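Local structure of Myo-inositol-1-phosphate synthase-related protein (Thermotoga maritima MSB8, 3CIN) at residues Gly102-Arg105 with Asn106-Ile109; Glu167-Ala171 with Thr172-Ala176; Glu207-Glu211 with Asn212-Val216; Pro330-Gly333 with Gly334-Val337; Ile345-Arg349 with Lys350-Thr354. The protein is related to the myo-inositol-1-phosphate synthases and binds nicotinamide-adenine-dinucleotide on a domain built round a parallel, Rossmann-like sheet. One frame throughout, in Å; residues are numbered along the deposited sequence.

Contact 1: Gly102-Arg105 with Asn106-Ile109; sequences GSVR and NLPI. With NAD (nicotinamide-adenine-dinucleotide), chain F.
Val104 and Leu107 close a type I beta turn in the loop between strand 96-97 and helix 120-134, at the adenine end of the NAD pocket. Leu107 N donates to Val104 O over 3.0 Å. An overlapping type I turn runs from Gly102 to Arg105, and Val104 belongs to both. Val104 CB lies 4.0 Å from CD1 of Ile109. From there the two methyls part. CG1, anti to the carbonyl carbon (chi1 -53°), is shared between protein and ligand: it touches Ile109 CD1 at 3.8 Å and approaches NAD C8A at 3.5 Å. CG2 turns instead to the branch of Ile109, meeting its CG2 at 4.0 Å, and the two side chains cross at about a right angle. Leu107 adds its CD1 more loosely, on the CB of Val104. One water bridges Ser103 O and Asn106 N; a second lies between Val104 O and Ile109 O. Beside Val104, Ser103 OG, itself bonded to His100 O, receives the exocyclic amino group of the adenine, N6A, at 3.1 Å with an N-H...O angle of 171°.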
# COMPACT_ATOMS: atom_id res chain seq x y z
N GLY A 102 -7.15 26.85 28.31
CA GLY A 102 -7.91 26.69 27.06
C GLY A 102 -8.06 25.26 26.56
O GLY A 102 -8.49 25.04 25.43
N SER A 103 -7.65 24.28 27.37
CA SER A 103 -7.37 22.94 26.85
C SER A 103 -8.53 22.28 26.08
O SER A 103 -8.33 21.78 24.99
CB SER A 103 -7.06 22.00 28.01
OG SER A 103 -5.77 22.24 28.56
N VAL A 104 -9.69 22.27 26.73
CA VAL A 104 -10.89 21.56 26.23
C VAL A 104 -11.99 22.46 25.65
O VAL A 104 -13.13 22.04 25.44
CB VAL A 104 -11.41 20.57 27.28
CG1 VAL A 104 -10.27 19.63 27.76
CG2 VAL A 104 -12.07 21.28 28.48
N ARG A 105 -11.62 23.71 25.34
CA ARG A 105 -12.57 24.72 24.88
C ARG A 105 -13.33 24.31 23.61
O ARG A 105 -14.51 24.70 23.41
CB ARG A 105 -11.79 26.01 24.66
CG ARG A 105 -12.61 27.24 24.33
CD ARG A 105 -11.71 28.48 24.15
NE ARG A 105 -10.88 28.98 25.29
CZ ARG A 105 -11.07 28.81 26.61
NH1 ARG A 105 -12.07 28.09 27.13
NH2 ARG A 105 -10.20 29.38 27.44
N ASN A 106 -12.66 23.54 22.76
CA ASN A 106 -13.23 23.09 21.52
C ASN A 106 -13.82 21.68 21.53
O ASN A 106 -14.25 21.20 20.47
CB ASN A 106 -12.18 23.16 20.43
CG ASN A 106 -11.62 24.56 20.25
OD1 ASN A 106 -10.42 24.74 20.05
ND2 ASN A 106 -12.50 25.56 20.31
N LEU A 107 -13.86 21.04 22.70
CA LEU A 107 -14.36 19.69 22.87
C LEU A 107 -15.62 19.63 23.70
O LEU A 107 -15.85 20.49 24.54
CB LEU A 107 -13.31 18.83 23.56
CG LEU A 107 -11.98 18.72 22.79
CD1 LEU A 107 -10.99 18.02 23.68
CD2 LEU A 107 -12.17 17.97 21.51
N PRO A 108 -16.41 18.57 23.50
CA PRO A 108 -17.65 18.41 24.24
C PRO A 108 -17.41 17.89 25.65
O PRO A 108 -17.87 16.80 26.00
CB PRO A 108 -18.42 17.39 23.39
CG PRO A 108 -17.42 16.57 22.78
CD PRO A 108 -16.20 17.47 22.56
N ILE A 109 -16.66 18.67 26.42
CA ILE A 109 -16.29 18.35 27.79
C ILE A 109 -16.71 19.53 28.63
O ILE A 109 -16.41 20.68 28.29
CB ILE A 109 -14.75 18.19 27.93
CG1 ILE A 109 -14.25 16.94 27.16
CG2 ILE A 109 -14.35 18.15 29.40
CD1 ILE A 109 -12.76 16.84 26.97
PA NAD F . -7.43 12.09 25.32
O1A NAD F . -8.06 10.72 25.28
O2A NAD F . -8.39 13.15 24.88
O5B NAD F . -7.09 12.35 26.83
C5B NAD F . -6.73 13.65 27.28
C4B NAD F . -7.21 13.78 28.72
O4B NAD F . -6.67 14.97 29.28
C3B NAD F . -8.72 13.86 28.89
O3B NAD F . -9.16 13.05 29.96
C2B NAD F . -8.97 15.33 29.20
O2B NAD F . -10.19 15.55 29.84
C1B NAD F . -7.72 15.65 30.00
N9A NAD F . -7.36 17.07 30.08
C8A NAD F . -7.47 17.97 29.03
N7A NAD F . -6.90 19.15 29.47
C5A NAD F . -6.49 18.96 30.76
C6A NAD F . -5.95 19.83 31.71
N6A NAD F . -5.63 21.14 31.43
N1A NAD F . -5.61 19.30 32.94
C2A NAD F . -5.87 17.97 33.22
N3A NAD F . -6.48 17.12 32.33
C4A NAD F . -6.78 17.64 31.12
O3 NAD F . -6.09 12.12 24.49
PN NAD F . -5.02 10.97 24.41
O1N NAD F . -5.23 10.24 23.12
O2N NAD F . -4.90 10.26 25.72
O5D NAD F . -3.69 11.81 24.17
C5D NAD F . -3.11 12.52 25.23
C4D NAD F . -2.01 13.46 24.73
O4D NAD F . -0.94 12.67 24.26
C3D NAD F . -2.40 14.42 23.62
O3D NAD F . -1.73 15.69 23.81
C2D NAD F . -1.78 13.74 22.41
O2D NAD F . -1.45 14.68 21.38
C1D NAD F . -0.52 13.18 23.03
N1N NAD F . 0.07 12.10 22.23
C2N NAD F . -0.63 10.99 21.99
C3N NAD F . 0.05 9.99 21.25
C7N NAD F . -0.57 8.68 21.18
O7N NAD F . -1.81 8.57 21.75
N7N NAD F . 0.08 7.66 20.59
C4N NAD F . 1.34 10.16 20.78
C5N NAD F . 2.02 11.32 21.03
C6N NAD F . 1.36 12.29 21.79
O HOH W 1 -10.10 22.10 22.80
O HOH W 2 -15.32 22.46 26.80

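Contact 2: Glu167-Ala171 with Thr172-Ala176; sequences ERLTA and TQVYA. With NAD (nicotinamide-adenine-dinucleotide), chain F.
Arg168 O and Gln173 OE1 both lie within bonding distance of one water just ahead of helix 171-186, though it cannot serve every acceptor near it. The guanidinium of Arg168 turns to Val149 O and makes a cation-pi contact with Phe151. Next, Leu169 lays CD2 against the Gln173 side chain, 3.8 Å from OE1, while its CB meets Val174 CG2 at 4.1 Å, the two side chains at about a right angle. Thr170 is the N-cap and pairs with Gln173 in a capping box. Its N donates to Gln173 OE1 at 2.9 Å, tilted 22° from the carbonyl plane. OG1, set between the backbone N and carbonyl carbon (chi1 70°), accepts a weak bond of 3.4 Å from Gln173 N; Glu146 OE1 is its stronger partner. The helical bonding opens with Val174 N on Thr170 O, and Ala171 O takes Tyr175 N at 2.8 Å. Ala171 CB packs on Tyr175 CE2 and lies close to NAD N6A. Tyr175 OH donates to NAD N1A at 2.6 Å, N1A lying at the edge of the Tyr175 ring, in its plane. Capping thus satisfies amides at the helix start, while Tyr175, one turn further, supplies a donor to N1A.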
# COMPACT_ATOMS: atom_id res chain seq x y z
N GLU A 167 -4.59 34.12 29.19
CA GLU A 167 -4.61 34.09 27.73
C GLU A 167 -3.26 33.70 27.14
O GLU A 167 -3.19 33.20 26.01
CB GLU A 167 -5.01 35.46 27.15
N ARG A 168 -2.18 33.91 27.90
CA ARG A 168 -0.80 33.61 27.41
C ARG A 168 -0.36 32.14 27.60
O ARG A 168 0.47 31.64 26.86
CB ARG A 168 0.19 34.52 28.15
CG ARG A 168 1.66 34.34 27.79
CD ARG A 168 1.95 34.63 26.34
NE ARG A 168 3.32 34.33 25.91
CZ ARG A 168 3.77 33.13 25.56
NH1 ARG A 168 2.98 32.06 25.62
NH2 ARG A 168 5.01 33.00 25.15
N LEU A 169 -0.89 31.49 28.62
CA LEU A 169 -0.39 30.22 29.10
C LEU A 169 -1.25 29.04 28.67
O LEU A 169 -2.45 29.20 28.44
CB LEU A 169 -0.35 30.25 30.61
CG LEU A 169 0.84 31.02 31.20
CD1 LEU A 169 0.53 31.46 32.62
CD2 LEU A 169 2.10 30.16 31.17
N THR A 170 -0.64 27.88 28.56
CA THR A 170 -1.39 26.64 28.45
C THR A 170 -1.29 25.85 29.75
O THR A 170 -0.43 26.09 30.61
CB THR A 170 -0.87 25.76 27.32
OG1 THR A 170 0.42 25.24 27.66
CG2 THR A 170 -0.86 26.56 26.00
N ALA A 171 -2.14 24.84 29.87
CA ALA A 171 -2.15 24.02 31.09
C ALA A 171 -0.81 23.34 31.33
O ALA A 171 -0.32 23.32 32.44
CB ALA A 171 -3.28 22.98 31.05
N THR A 172 -0.25 22.73 30.31
CA THR A 172 1.05 22.05 30.43
C THR A 172 2.12 23.01 30.90
O THR A 172 2.97 22.64 31.74
CB THR A 172 1.47 21.43 29.07
OG1 THR A 172 0.51 20.42 28.69
CG2 THR A 172 2.88 20.89 29.13
N GLN A 173 2.09 24.28 30.43
CA GLN A 173 3.07 25.27 30.90
C GLN A 173 2.89 25.53 32.40
O GLN A 173 3.84 25.64 33.12
CB GLN A 173 2.98 26.53 30.09
CG GLN A 173 3.44 26.30 28.64
CD GLN A 173 3.19 27.53 27.75
OE1 GLN A 173 2.17 28.22 27.89
NE2 GLN A 173 4.10 27.78 26.78
N VAL A 174 1.65 25.65 32.86
CA VAL A 174 1.37 25.86 34.27
C VAL A 174 1.75 24.63 35.08
O VAL A 174 2.38 24.75 36.18
CB VAL A 174 -0.11 26.21 34.47
CG1 VAL A 174 -0.44 26.32 35.98
CG2 VAL A 174 -0.47 27.55 33.75
N TYR A 175 1.41 23.44 34.58
CA TYR A 175 1.79 22.21 35.29
C TYR A 175 3.32 21.99 35.43
O TYR A 175 3.77 21.59 36.51
CB TYR A 175 1.18 21.00 34.65
CG TYR A 175 -0.30 20.84 34.77
CD1 TYR A 175 -0.99 21.00 35.98
CD2 TYR A 175 -1.06 20.45 33.66
CE1 TYR A 175 -2.33 20.77 36.07
CE2 TYR A 175 -2.42 20.22 33.76
CZ TYR A 175 -3.06 20.39 34.97
OH TYR A 175 -4.44 20.22 35.05
N ALA A 176 4.09 22.24 34.38
CA ALA A 176 5.55 22.15 34.45
C ALA A 176 6.16 23.18 35.45
O ALA A 176 7.15 22.90 36.14
CB ALA A 176 6.17 22.35 33.04
PA NAD F . -7.43 12.09 25.32
O1A NAD F . -8.06 10.72 25.28
O2A NAD F . -8.39 13.15 24.88
O5B NAD F . -7.09 12.35 26.83
C5B NAD F . -6.73 13.65 27.28
C4B NAD F . -7.21 13.78 28.72
O4B NAD F . -6.67 14.97 29.28
C3B NAD F . -8.72 13.86 28.89
O3B NAD F . -9.16 13.05 29.96
C2B NAD F . -8.97 15.33 29.20
O2B NAD F . -10.19 15.55 29.84
C1B NAD F . -7.72 15.65 30.00
N9A NAD F . -7.36 17.07 30.08
C8A NAD F . -7.47 17.97 29.03
N7A NAD F . -6.90 19.15 29.47
C5A NAD F . -6.49 18.96 30.76
C6A NAD F . -5.95 19.83 31.71
N6A NAD F . -5.63 21.14 31.43
N1A NAD F . -5.61 19.30 32.94
C2A NAD F . -5.87 17.97 33.22
N3A NAD F . -6.48 17.12 32.33
C4A NAD F . -6.78 17.64 31.12
O3 NAD F . -6.09 12.12 24.49
PN NAD F . -5.02 10.97 24.41
O1N NAD F . -5.23 10.24 23.12
O2N NAD F . -4.90 10.26 25.72
O5D NAD F . -3.69 11.81 24.17
C5D NAD F . -3.11 12.52 25.23
C4D NAD F . -2.01 13.46 24.73
O4D NAD F . -0.94 12.67 24.26
C3D NAD F . -2.40 14.42 23.62
O3D NAD F . -1.73 15.69 23.81
C2D NAD F . -1.78 13.74 22.41
O2D NAD F . -1.45 14.68 21.38
C1D NAD F . -0.52 13.18 23.03
N1N NAD F . 0.07 12.10 22.23
C2N NAD F . -0.63 10.99 21.99
C3N NAD F . 0.05 9.99 21.25
C7N NAD F . -0.57 8.68 21.18
O7N NAD F . -1.81 8.57 21.75
N7N NAD F . 0.08 7.66 20.59
C4N NAD F . 1.34 10.16 20.78
C5N NAD F . 2.02 11.32 21.03
C6N NAD F . 1.36 12.29 21.79
O HOH W 3 1.37 29.29 25.44

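Contact 3: Glu207-Glu211 with Asn212-Val216; sequences ELAKE and NNLVV
Ala209 and Leu214 face each other where helix 203-211 gives way to strand 214-217, and the tight part of the contact gathers round them. Ala209 O is gripped by two backbone amides arriving from opposite faces of its carbonyl plane: Leu214 N at 3.0 Å, modestly tilted from that plane, and Asn212 N, also at 3.0 Å but standing well above it. The chain is thereby folded back sharply, and the small Ala209 CB can sit directly against the strand, 3.9 Å from Leu214 CB and 3.7 Å from Val216 CG2. The latter methyl reaches it because CG2 lies anti to the carbonyl carbon while CG1 takes the place anti to N (chi1 172°). Leu214 CD2 also closes on Ala209 CB.

The other side is polar and wetter. Asn212 swings its amide back over the last turn, where ND2 donates to Leu208 O at 2.8 Å. The acceptor lies 11° out of the amide plane, close to the direction in which an N-H points. ND2 also donates to a water, at 2.9 Å, which in turn donates to Glu211 OE1. Both amide hydrogens are therefore used, and the water links two side chains that do not bond directly. Lys210 points away from the strand, and Glu211 OE1 also has a long, weak ion pair with Lys154. Leu208 instead packs inward on Tyr177 and Ala180 of helix 171-186. A short helix-to-strand return of this kind is the second half of a beta-alpha-beta crossover, here joining neighbouring parallel strands 189-193 and 214-217.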
# COMPACT_ATOMS: atom_id res chain seq x y z
N GLU A 207 15.82 25.86 32.14
CA GLU A 207 16.50 26.64 33.20
C GLU A 207 15.76 26.60 34.54
O GLU A 207 16.38 26.41 35.59
CB GLU A 207 16.66 28.10 32.81
CG GLU A 207 17.45 28.88 33.84
CD GLU A 207 17.86 30.26 33.34
OE1 GLU A 207 17.22 30.75 32.37
OE2 GLU A 207 18.82 30.84 33.90
N LEU A 208 14.45 26.80 34.52
CA LEU A 208 13.66 26.72 35.73
C LEU A 208 13.85 25.33 36.34
O LEU A 208 14.01 25.20 37.55
CB LEU A 208 12.18 26.94 35.39
CG LEU A 208 11.17 26.98 36.56
CD1 LEU A 208 11.25 28.23 37.34
CD2 LEU A 208 9.69 26.77 36.10
N ALA A 209 13.86 24.28 35.49
CA ALA A 209 14.02 22.90 36.00
C ALA A 209 15.40 22.68 36.66
O ALA A 209 15.48 22.10 37.78
CB ALA A 209 13.77 21.86 34.85
N LYS A 210 16.45 23.14 36.01
CA LYS A 210 17.82 22.94 36.49
C LYS A 210 17.94 23.59 37.83
O LYS A 210 18.63 23.06 38.72
CB LYS A 210 18.89 23.57 35.58
CG LYS A 210 18.99 22.94 34.22
CD LYS A 210 19.94 23.76 33.33
CE LYS A 210 20.54 22.91 32.19
NZ LYS A 210 21.12 23.72 31.04
N GLU A 211 17.29 24.75 37.99
CA GLU A 211 17.40 25.52 39.22
C GLU A 211 16.57 24.97 40.35
O GLU A 211 16.79 25.38 41.50
CB GLU A 211 17.01 26.97 39.00
CG GLU A 211 18.09 27.69 38.24
CD GLU A 211 17.65 29.02 37.69
OE1 GLU A 211 16.54 29.47 38.06
OE2 GLU A 211 18.43 29.61 36.89
N ASN A 212 15.60 24.10 40.05
CA ASN A 212 14.63 23.64 41.02
C ASN A 212 14.55 22.13 41.28
O ASN A 212 13.55 21.61 41.78
CB ASN A 212 13.27 24.23 40.67
CG ASN A 212 13.19 25.70 40.97
OD1 ASN A 212 13.17 26.10 42.16
ND2 ASN A 212 13.32 26.52 39.96
N ASN A 213 15.63 21.44 40.94
CA ASN A 213 15.75 20.00 41.17
C ASN A 213 14.72 19.18 40.41
O ASN A 213 14.18 18.20 40.91
CB ASN A 213 15.77 19.70 42.65
CG ASN A 213 17.01 20.24 43.30
OD1 ASN A 213 17.98 20.57 42.61
ND2 ASN A 213 16.99 20.33 44.63
N LEU A 214 14.45 19.62 39.18
CA LEU A 214 13.54 18.92 38.31
C LEU A 214 14.20 18.35 37.06
O LEU A 214 14.95 19.04 36.37
CB LEU A 214 12.36 19.84 37.92
CG LEU A 214 11.26 19.21 37.06
CD1 LEU A 214 10.35 18.28 37.83
CD2 LEU A 214 10.42 20.30 36.36
N VAL A 215 13.94 17.07 36.82
CA VAL A 215 14.33 16.39 35.58
C VAL A 215 13.16 16.49 34.61
O VAL A 215 12.00 16.23 34.96
CB VAL A 215 14.63 14.87 35.81
CG1 VAL A 215 15.15 14.22 34.52
CG2 VAL A 215 15.62 14.68 36.91
N VAL A 216 13.46 16.80 33.36
CA VAL A 216 12.44 16.93 32.37
C VAL A 216 12.77 15.99 31.21
O VAL A 216 13.89 16.02 30.71
CB VAL A 216 12.34 18.38 31.85
CG1 VAL A 216 11.42 18.46 30.67
CG2 VAL A 216 11.79 19.30 32.97
O HOH W 4 14.14 29.30 39.86

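Contact 4: Pro330-Gly333 with Gly334-Val337; sequences PALG and GLLV. With NAD (nicotinamide-adenine-dinucleotide), chain F.
Leu332 and Leu336 meet along one side of helix 328-348 through different choices of first torsion. Leu332 CB points away from the next turn, and CG, anti to the backbone N (chi1 -177°), brings the end of the side chain back beside it; in Leu336, CG is anti to the carbonyl carbon (chi1 -80°). Leu332 CG and Leu336 CD1 consequently come to 4.4 Å, a loose apolar contact, and Leu332 CD1 rests at 4.3 Å from Leu335 CB. The other methyl of Leu332 serves the ligand: CD2 lies 3.6 Å from NAD C3N and nearly as close to C4N, so it packs on the nicotinamide ring.

Beneath these side chains the backbone follows alpha-helical spacing. Gly334 N donates to Pro330 O at 3.0 Å, and Leu336 N to Leu332 O at 2.9 Å. Gly333 O is held less firmly, receiving only weak bonds from Leu336 N and Val337 N.

Around the helix, Leu332 and Leu336 both lean on Val24 of helix 23-36, whereas Pro330, Ala331 and Val337 pack on Ala316, Arg241 and Phe313 of the second subunit. These backbone bonds run along the helix, and Val337 O also receives Arg341 NE. Between the side chains of the two segments the contact is apolar, and Leu332 offers a hydrocarbon contact to the nicotinamide ring.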
# COMPACT_ATOMS: atom_id res chain seq x y z
N PRO A 330 -1.85 2.46 23.01
CA PRO A 330 -0.90 1.42 23.49
C PRO A 330 0.55 1.72 23.19
O PRO A 330 1.42 1.46 24.03
CB PRO A 330 -1.41 0.16 22.82
CG PRO A 330 -2.90 0.45 22.63
CD PRO A 330 -2.90 1.86 22.19
N ALA A 331 0.84 2.28 22.02
CA ALA A 331 2.24 2.57 21.69
C ALA A 331 2.86 3.50 22.75
O ALA A 331 3.96 3.26 23.29
CB ALA A 331 2.36 3.18 20.30
N LEU A 332 2.14 4.56 23.06
CA LEU A 332 2.68 5.54 23.98
C LEU A 332 2.65 5.03 25.42
O LEU A 332 3.57 5.29 26.23
CB LEU A 332 1.97 6.89 23.85
CG LEU A 332 2.51 8.01 24.73
CD1 LEU A 332 4.03 8.20 24.53
CD2 LEU A 332 1.84 9.35 24.36
N GLY A 333 1.58 4.34 25.76
CA GLY A 333 1.49 3.66 27.06
C GLY A 333 2.70 2.80 27.38
O GLY A 333 3.25 2.85 28.47
N GLY A 334 3.17 2.04 26.39
CA GLY A 334 4.33 1.22 26.59
C GLY A 334 5.60 2.01 26.79
O GLY A 334 6.43 1.66 27.64
N LEU A 335 5.75 3.08 26.04
CA LEU A 335 6.92 3.95 26.23
C LEU A 335 6.93 4.52 27.63
O LEU A 335 7.99 4.63 28.28
CB LEU A 335 6.95 5.07 25.23
CG LEU A 335 7.13 4.64 23.78
CD1 LEU A 335 7.37 5.92 22.95
CD2 LEU A 335 8.30 3.62 23.60
N LEU A 336 5.74 4.83 28.14
CA LEU A 336 5.66 5.47 29.45
C LEU A 336 6.14 4.53 30.58
O LEU A 336 6.64 4.99 31.62
CB LEU A 336 4.23 5.98 29.71
CG LEU A 336 3.87 7.31 29.04
CD1 LEU A 336 2.36 7.62 29.15
CD2 LEU A 336 4.68 8.49 29.59
N VAL A 337 5.96 3.22 30.39
CA VAL A 337 6.40 2.24 31.39
C VAL A 337 7.92 2.39 31.57
O VAL A 337 8.42 2.27 32.65
CB VAL A 337 5.99 0.84 31.04
CG1 VAL A 337 6.58 -0.16 32.07
CG2 VAL A 337 4.41 0.75 31.02
PA NAD F . -7.43 12.09 25.32
O1A NAD F . -8.06 10.72 25.28
O2A NAD F . -8.39 13.15 24.88
O5B NAD F . -7.09 12.35 26.83
C5B NAD F . -6.73 13.65 27.28
C4B NAD F . -7.21 13.78 28.72
O4B NAD F . -6.67 14.97 29.28
C3B NAD F . -8.72 13.86 28.89
O3B NAD F . -9.16 13.05 29.96
C2B NAD F . -8.97 15.33 29.20
O2B NAD F . -10.19 15.55 29.84
C1B NAD F . -7.72 15.65 30.00
N9A NAD F . -7.36 17.07 30.08
C8A NAD F . -7.47 17.97 29.03
N7A NAD F . -6.90 19.15 29.47
C5A NAD F . -6.49 18.96 30.76
C6A NAD F . -5.95 19.83 31.71
N6A NAD F . -5.63 21.14 31.43
N1A NAD F . -5.61 19.30 32.94
C2A NAD F . -5.87 17.97 33.22
N3A NAD F . -6.48 17.12 32.33
C4A NAD F . -6.78 17.64 31.12
O3 NAD F . -6.09 12.12 24.49
PN NAD F . -5.02 10.97 24.41
O1N NAD F . -5.23 10.24 23.12
O2N NAD F . -4.90 10.26 25.72
O5D NAD F . -3.69 11.81 24.17
C5D NAD F . -3.11 12.52 25.23
C4D NAD F . -2.01 13.46 24.73
O4D NAD F . -0.94 12.67 24.26
C3D NAD F . -2.40 14.42 23.62
O3D NAD F . -1.73 15.69 23.81
C2D NAD F . -1.78 13.74 22.41
O2D NAD F . -1.45 14.68 21.38
C1D NAD F . -0.52 13.18 23.03
N1N NAD F . 0.07 12.10 22.23
C2N NAD F . -0.63 10.99 21.99
C3N NAD F . 0.05 9.99 21.25
C7N NAD F . -0.57 8.68 21.18
O7N NAD F . -1.81 8.57 21.75
N7N NAD F . 0.08 7.66 20.59
C4N NAD F . 1.34 10.16 20.78
C5N NAD F . 2.02 11.32 21.03
C6N NAD F . 1.36 12.29 21.79

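Contact 5: Ile345-Arg349 with Lys350-Thr354; sequences IALDR and KEFGT
A Schellman motif ends helix 328-348, and Lys350, with positive phi (57°), is the residue that turns the chain out of it. Two bonds run back into the last turn. Glu351 N donates to Ala346 O at 2.9 Å and almost perfectly straight, with an N-H...O angle of 178°; Lys350 N donates to Leu347 O, also at 2.9 Å but from well above the carbonyl plane. Glu351 then centres an inverse gamma turn that leads towards strand 353-354.

Side chains pack on both flanks of this reversal. On one, Leu347 sends CD1 to the edge of the Phe352 ring, 3.9 Å from CE1 and near the ring plane. One face of that ring is covered over its centre by the carbonyl carbon of Lys350, and Phe352 also reaches Val215 of strand 214-217. On the other flank Arg349 and Glu351 lie side by side and point the same way, with Arg349 CB against Glu351 CG. They end in a salt bridge of 3.5 Å between Arg349 NH1 and Glu351 OE2, at the guanidinium edge, with guanidinium and carboxylate planes 45° apart. Both groups have further partners on Trp386: Arg349 NH2 donates to Trp386 O, and the guanidinium makes a cation-pi contact with Trp386, while Glu351 OE1 accepts from NE1.

Lys350 NZ, brought round by the bend at its last torsion, makes a weak bond to a water that donates to Leu347 O. A positive charge near the carbonyls at a helix C-terminus would be expected to offset the partial negative charge that collects there.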
# COMPACT_ATOMS: atom_id res chain seq x y z
N ILE A 345 15.63 6.95 37.75
CA ILE A 345 17.08 6.87 37.63
C ILE A 345 17.73 8.26 37.46
O ILE A 345 18.72 8.59 38.12
CB ILE A 345 17.51 5.94 36.45
CG1 ILE A 345 17.15 4.47 36.77
CG2 ILE A 345 18.99 6.04 36.18
CD1 ILE A 345 17.13 3.53 35.54
N ALA A 346 17.17 9.08 36.57
CA ALA A 346 17.72 10.42 36.37
C ALA A 346 17.64 11.26 37.62
O ALA A 346 18.57 12.00 37.97
CB ALA A 346 17.06 11.12 35.21
N LEU A 347 16.53 11.13 38.32
CA LEU A 347 16.35 11.80 39.63
C LEU A 347 17.35 11.31 40.65
O LEU A 347 18.00 12.14 41.34
CB LEU A 347 14.90 11.61 40.11
CG LEU A 347 14.61 12.00 41.54
CD1 LEU A 347 14.87 13.49 41.70
CD2 LEU A 347 13.15 11.66 41.81
N ASP A 348 17.49 9.99 40.79
CA ASP A 348 18.49 9.39 41.68
C ASP A 348 19.91 9.91 41.38
O ASP A 348 20.70 10.16 42.29
CB ASP A 348 18.50 7.86 41.60
CG ASP A 348 17.22 7.22 42.11
OD1 ASP A 348 16.40 7.87 42.81
OD2 ASP A 348 17.04 6.03 41.77
N ARG A 349 20.21 10.08 40.13
CA ARG A 349 21.50 10.64 39.70
C ARG A 349 21.60 12.18 39.76
O ARG A 349 22.63 12.74 39.40
CB ARG A 349 21.73 10.26 38.25
CG ARG A 349 21.97 8.79 38.05
CD ARG A 349 22.17 8.58 36.58
NE ARG A 349 22.22 7.18 36.21
CZ ARG A 349 22.27 6.78 34.95
NH1 ARG A 349 22.28 7.66 33.97
NH2 ARG A 349 22.28 5.49 34.68
N LYS A 350 20.53 12.86 40.16
CA LYS A 350 20.47 14.33 40.17
C LYS A 350 20.75 14.98 38.82
O LYS A 350 21.38 16.01 38.73
CB LYS A 350 21.35 14.91 41.29
CG LYS A 350 21.07 14.27 42.63
CD LYS A 350 21.60 15.06 43.78
CE LYS A 350 21.77 14.20 45.01
NZ LYS A 350 20.61 13.31 45.23
N GLU A 351 20.25 14.39 37.74
CA GLU A 351 20.52 14.93 36.40
C GLU A 351 19.39 15.92 36.04
O GLU A 351 18.56 15.65 35.15
CB GLU A 351 20.58 13.82 35.34
CG GLU A 351 21.73 12.83 35.53
CD GLU A 351 22.03 12.03 34.25
OE1 GLU A 351 21.40 12.32 33.20
OE2 GLU A 351 22.91 11.13 34.30
N PHE A 352 19.37 17.07 36.70
CA PHE A 352 18.33 18.05 36.51
C PHE A 352 18.50 18.84 35.22
O PHE A 352 19.61 19.02 34.72
CB PHE A 352 18.21 18.93 37.73
CG PHE A 352 18.11 18.16 39.03
CD1 PHE A 352 17.11 17.21 39.22
CD2 PHE A 352 19.01 18.40 40.04
CE1 PHE A 352 17.03 16.52 40.43
CE2 PHE A 352 18.93 17.71 41.25
CZ PHE A 352 17.95 16.78 41.44
N GLY A 353 17.40 19.38 34.73
CA GLY A 353 17.33 19.97 33.39
C GLY A 353 16.71 18.95 32.49
O GLY A 353 15.86 18.18 32.91
N THR A 354 17.14 18.88 31.25
CA THR A 354 16.54 17.82 30.36
C THR A 354 17.62 16.82 29.99
O THR A 354 18.82 17.11 30.10
CB THR A 354 15.77 18.38 29.15
OG1 THR A 354 14.88 17.36 28.65
CG2 THR A 354 16.63 18.88 28.07
O HOH W 5 17.75 12.69 44.07
O HOH W 6 20.33 10.92 44.79

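Overall arrangement
Contacts 1, 2 and 4 share the NAD, and contacts 3 and 5 share an edge of the parallel sheet. Contacts 1 and 2 touch where Ser103 OG packs on Ala171 CB, 3.6 Å away, and both border the adenine; contact 4, its centre about 25 Å from that of contact 1, takes the nicotinamide end. Contacts 3 and 5, centres about 9 Å apart, are stitched by neighbouring strands 214-217 and 353-354, with Val216 N and Gly353 O 2.8 Å apart. Helix 328-348 runs from contact 4 to contact 5, whose centres are about 21 Å apart, and thus connects the ligand pocket to this sheet edge.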